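PDB 4LZK: PixA inclusion body protein from Burkholderia cenocepacia, which is of unknown function but belongs to the PixA family, named after a bacterial inclusion body protein. Local coordinates for residues C[45-50]-C[177-182]. Residues are numbered along the deposited sequence; the frame is centred on the assembly and turned at random.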
ATOM      1  N   PRO C  45     -21.086   5.685  22.651  1.00 17.38           N
ATOM      2  CA  PRO C  45     -20.054   6.466  21.958  1.00 16.22           C
ATOM      3  C   PRO C  45     -20.388   6.806  20.521  1.00 16.00           C
ATOM      4  O   PRO C  45     -21.171   6.102  19.882  1.00 14.47           O
ATOM      5  CB  PRO C  45     -18.801   5.531  22.038  1.00 18.88           C
ATOM      6  CG  PRO C  45     -19.430   4.153  22.043  1.00 17.46           C
ATOM      7  CD  PRO C  45     -20.622   4.335  22.982  1.00 17.91           C
ATOM      8  N   THR C  46     -19.814   7.914  20.050  1.00 14.22           N
ATOM      9  CA  THR C  46     -19.981   8.383  18.693  1.00 15.65           C
ATOM     10  C   THR C  46     -19.087   7.588  17.685  1.00 16.00           C
ATOM     11  O   THR C  46     -17.915   7.487  17.833  1.00 13.39           O
ATOM     12  CB  THR C  46     -19.714   9.868  18.578  1.00 16.60           C
ATOM     13  OG1 THR C  46     -20.723  10.602  19.322  1.00 18.83           O
ATOM     14  CG2 THR C  46     -19.683  10.317  17.154  1.00 16.61           C
ATOM     15  N   SER C  47     -19.758   7.035  16.691  1.00 15.77           N
ATOM     16  CA  SER C  47     -19.112   6.325  15.579  1.00 18.39           C
ATOM     17  C   SER C  47     -18.175   7.234  14.816  1.00 19.57           C
ATOM     18  O   SER C  47     -18.574   8.329  14.426  1.00 20.42           O
ATOM     19  CB  SER C  47     -20.214   5.849  14.633  1.00 21.32           C
ATOM     20  OG  SER C  47     -19.586   5.061  13.666  1.00 21.79           O
ATOM     21  N   ILE C  48     -16.947   6.805  14.556  1.00 17.74           N
ATOM     22  CA  ILE C  48     -16.025   7.486  13.672  1.00 17.93           C
ATOM     23  C   ILE C  48     -15.516   6.542  12.610  1.00 19.48           C
ATOM     24  O   ILE C  48     -15.414   5.329  12.838  1.00 16.30           O
ATOM     25  CB  ILE C  48     -14.794   8.105  14.390  1.00 17.89           C
ATOM     26  CG1 ILE C  48     -13.793   7.015  14.814  1.00 19.09           C
ATOM     27  CG2 ILE C  48     -15.240   8.982  15.522  1.00 18.96           C
ATOM     28  CD1 ILE C  48     -12.639   7.458  15.650  1.00 21.40           C
ATOM     29  N   PRO C  49     -15.190   7.077  11.414  1.00 19.15           N
ATOM     30  CA  PRO C  49     -14.662   6.186  10.381  1.00 19.29           C
ATOM     31  C   PRO C  49     -13.280   5.743  10.692  1.00 20.01           C
ATOM     32  O   PRO C  49     -12.566   6.453  11.396  1.00 18.36           O
ATOM     33  CB  PRO C  49     -14.694   7.070   9.117  1.00 19.64           C
ATOM     34  CG  PRO C  49     -14.544   8.458   9.651  1.00 20.04           C
ATOM     35  CD  PRO C  49     -15.360   8.449  10.930  1.00 18.31           C
ATOM     36  N   SER C  50     -12.844   4.603  10.149  1.00 20.33           N
ATOM     37  CA  SER C  50     -11.491   4.127  10.389  1.00 21.22           C
ATOM     38  C   SER C  50     -10.466   5.014   9.682  1.00 19.04           C
ATOM     39  O   SER C  50      -9.302   4.952   9.934  1.00 23.92           O
ATOM     40  CB  SER C  50     -11.356   2.654   9.925  1.00 25.19           C
ATOM     41  OG  SER C  50     -11.660   2.602   8.555  1.00 25.29           O
ATOM     42  N   TYR C 177     -16.993  10.886  23.604  1.00 15.61           N
ATOM     43  CA  TYR C 177     -16.726   9.464  23.571  1.00 15.88           C
ATOM     44  C   TYR C 177     -16.996   8.928  22.172  1.00 14.52           C
ATOM     45  O   TYR C 177     -18.009   9.232  21.570  1.00 13.72           O
ATOM     46  CB  TYR C 177     -17.510   8.676  24.580  1.00 17.70           C
ATOM     47  CG  TYR C 177     -17.317   9.109  26.002  1.00 21.07           C
ATOM     48  CD1 TYR C 177     -16.240   8.617  26.756  1.00 24.75           C
ATOM     49  CD2 TYR C 177     -18.225  10.013  26.613  1.00 24.22           C
ATOM     50  CE1 TYR C 177     -16.031   9.010  28.079  1.00 26.64           C
ATOM     51  CE2 TYR C 177     -18.046  10.402  27.933  1.00 28.02           C
ATOM     52  CZ  TYR C 177     -16.985   9.892  28.673  1.00 28.60           C
ATOM     53  OH  TYR C 177     -16.830  10.225  29.995  1.00 27.18           O
ATOM     54  N   PHE C 178     -16.069   8.138  21.651  1.00 13.58           N
ATOM     55  CA  PHE C 178     -16.088   7.742  20.282  1.00 13.30           C
ATOM     56  C   PHE C 178     -15.703   6.271  20.155  1.00 14.55           C
ATOM     57  O   PHE C 178     -15.184   5.716  21.082  1.00 14.79           O
ATOM     58  CB  PHE C 178     -15.031   8.528  19.472  1.00 14.68           C
ATOM     59  CG  PHE C 178     -15.236   9.995  19.438  1.00 14.52           C
ATOM     60  CD1 PHE C 178     -15.998  10.571  18.494  1.00 15.20           C
ATOM     61  CD2 PHE C 178     -14.607  10.809  20.360  1.00 15.22           C
ATOM     62  CE1 PHE C 178     -16.168  11.981  18.411  1.00 16.33           C
ATOM     63  CE2 PHE C 178     -14.758  12.190  20.306  1.00 16.09           C
ATOM     64  CZ  PHE C 178     -15.541  12.791  19.327  1.00 17.02           C
ATOM     65  N   PHE C 179     -16.106   5.607  19.028  1.00 13.60           N
ATOM     66  CA  PHE C 179     -15.619   4.312  18.720  1.00 13.08           C
ATOM     67  C   PHE C 179     -15.378   4.087  17.252  1.00 12.31           C
ATOM     68  O   PHE C 179     -16.022   4.732  16.392  1.00 12.47           O
ATOM     69  CB  PHE C 179     -16.570   3.243  19.233  1.00 14.16           C
ATOM     70  CG  PHE C 179     -17.773   3.010  18.352  1.00 13.30           C
ATOM     71  CD1 PHE C 179     -18.882   3.798  18.480  1.00 14.72           C
ATOM     72  CD2 PHE C 179     -17.825   1.917  17.473  1.00 14.61           C
ATOM     73  CE1 PHE C 179     -20.024   3.574  17.675  1.00 16.26           C
ATOM     74  CE2 PHE C 179     -18.944   1.721  16.664  1.00 15.31           C
ATOM     75  CZ  PHE C 179     -20.065   2.544  16.804  1.00 14.90           C
ATOM     76  N   TRP C 180     -14.457   3.181  16.954  1.00 11.96           N
ATOM     77  CA  TRP C 180     -14.212   2.779  15.578  1.00 12.46           C
ATOM     78  C   TRP C 180     -14.220   1.249  15.512  1.00 14.17           C
ATOM     79  O   TRP C 180     -14.118   0.547  16.566  1.00 11.88           O
ATOM     80  CB  TRP C 180     -12.907   3.283  15.075  1.00 13.26           C
ATOM     81  CG  TRP C 180     -11.662   2.495  15.471  1.00 13.42           C
ATOM     82  CD1 TRP C 180     -11.076   1.506  14.728  1.00 13.35           C
ATOM     83  CD2 TRP C 180     -10.857   2.634  16.637  1.00 13.78           C
ATOM     84  NE1 TRP C 180      -9.985   1.057  15.333  1.00 15.76           N
ATOM     85  CE2 TRP C 180      -9.825   1.660  16.546  1.00 13.46           C
ATOM     86  CE3 TRP C 180     -10.895   3.456  17.754  1.00 14.02           C
ATOM     87  CZ2 TRP C 180      -8.830   1.511  17.529  1.00 14.67           C
ATOM     88  CZ3 TRP C 180      -9.924   3.305  18.728  1.00 13.51           C
ATOM     89  CH2 TRP C 180      -8.905   2.336  18.626  1.00 14.38           C
ATOM     90  N   VAL C 181     -14.368   0.716  14.312  1.00 12.83           N
ATOM     91  CA  VAL C 181     -14.402  -0.696  14.136  1.00 12.56           C
ATOM     92  C   VAL C 181     -13.220  -1.090  13.328  1.00 12.83           C
ATOM     93  O   VAL C 181     -12.886  -0.416  12.329  1.00 11.40           O
ATOM     94  CB  VAL C 181     -15.695  -1.088  13.418  1.00 13.87           C
ATOM     95  CG1 VAL C 181     -15.778  -2.544  13.103  1.00 12.71           C
ATOM     96  CG2 VAL C 181     -16.894  -0.632  14.224  1.00 14.73           C
ATOM     97  N   TRP C 182     -12.579  -2.186  13.717  1.00 12.28           N
ATOM     98  CA  TRP C 182     -11.460  -2.726  13.013  1.00 11.31           C
ATOM     99  C   TRP C 182     -11.682  -4.205  12.811  1.00 13.10           C
ATOM    100  O   TRP C 182     -12.608  -4.770  13.392  1.00 13.17           O
ATOM    101  CB  TRP C 182     -10.166  -2.399  13.755  1.00 11.85           C
ATOM    102  CG  TRP C 182     -10.049  -2.741  15.176  1.00 12.55           C
ATOM    103  CD1 TRP C 182     -10.574  -2.089  16.232  1.00 13.28           C
ATOM    104  CD2 TRP C 182      -9.240  -3.813  15.729  1.00 14.90           C
ATOM    105  NE1 TRP C 182     -10.220  -2.712  17.424  1.00 14.57           N
ATOM    106  CE2 TRP C 182      -9.379  -3.748  17.157  1.00 14.99           C
ATOM    107  CE3 TRP C 182      -8.440  -4.812  15.168  1.00 16.01           C
ATOM    108  CZ2 TRP C 182      -8.784  -4.641  17.996  1.00 16.00           C
ATOM    109  CZ3 TRP C 182      -7.830  -5.707  15.996  1.00 18.61           C
ATOM    110  CH2 TRP C 182      -8.004  -5.628  17.423  1.00 17.36           C
TER
HETATM  111  O   HOH W   1     -17.661   3.130  14.131  1.00 20.89           O
HETATM  112  O   HOH W   2     -15.134   2.680  12.362  1.00 25.18           O
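Thr46 pairs with Phe178, and Ser47 with Phe179, in two parallel beta bridges that lay residues 46-47 along the long strand 172-186, within a mostly beta fold with two mixed sheets. Three backbone hydrogen bonds stitch the two together: Thr46 N to Tyr177 O (2.7 Å), Phe179 N to Thr46 O (2.9 Å) and Ile48 N to Phe179 O (2.9 Å). Packing is close on both faces here. On one, Ile48 crosses Phe178 at about a right angle, its CG2 lying 3.5 Å from Phe178 CD1, while its CG1 runs alongside Trp180 CB; Ile31 and Leu53 help to enclose Ile48. On the other, Phe179 CG sits between its own backbone N and carbonyl carbon (chi1 80°), a torsion that brings the ring close to residues 45-47. Pro45 O meets that ring at its edge, and Pro45 CG lies 3.6 Å from Phe179 CD1; Leu13 of a second subunit also packs on Phe179. The looser side begins at partly exposed Ser47, whose OG shares a water that donates to Phe179 O. After Ile48 a second water replaces direct pairing, donating to Ile48 O (2.7 Å) while accepting from Val181 N (2.9 Å).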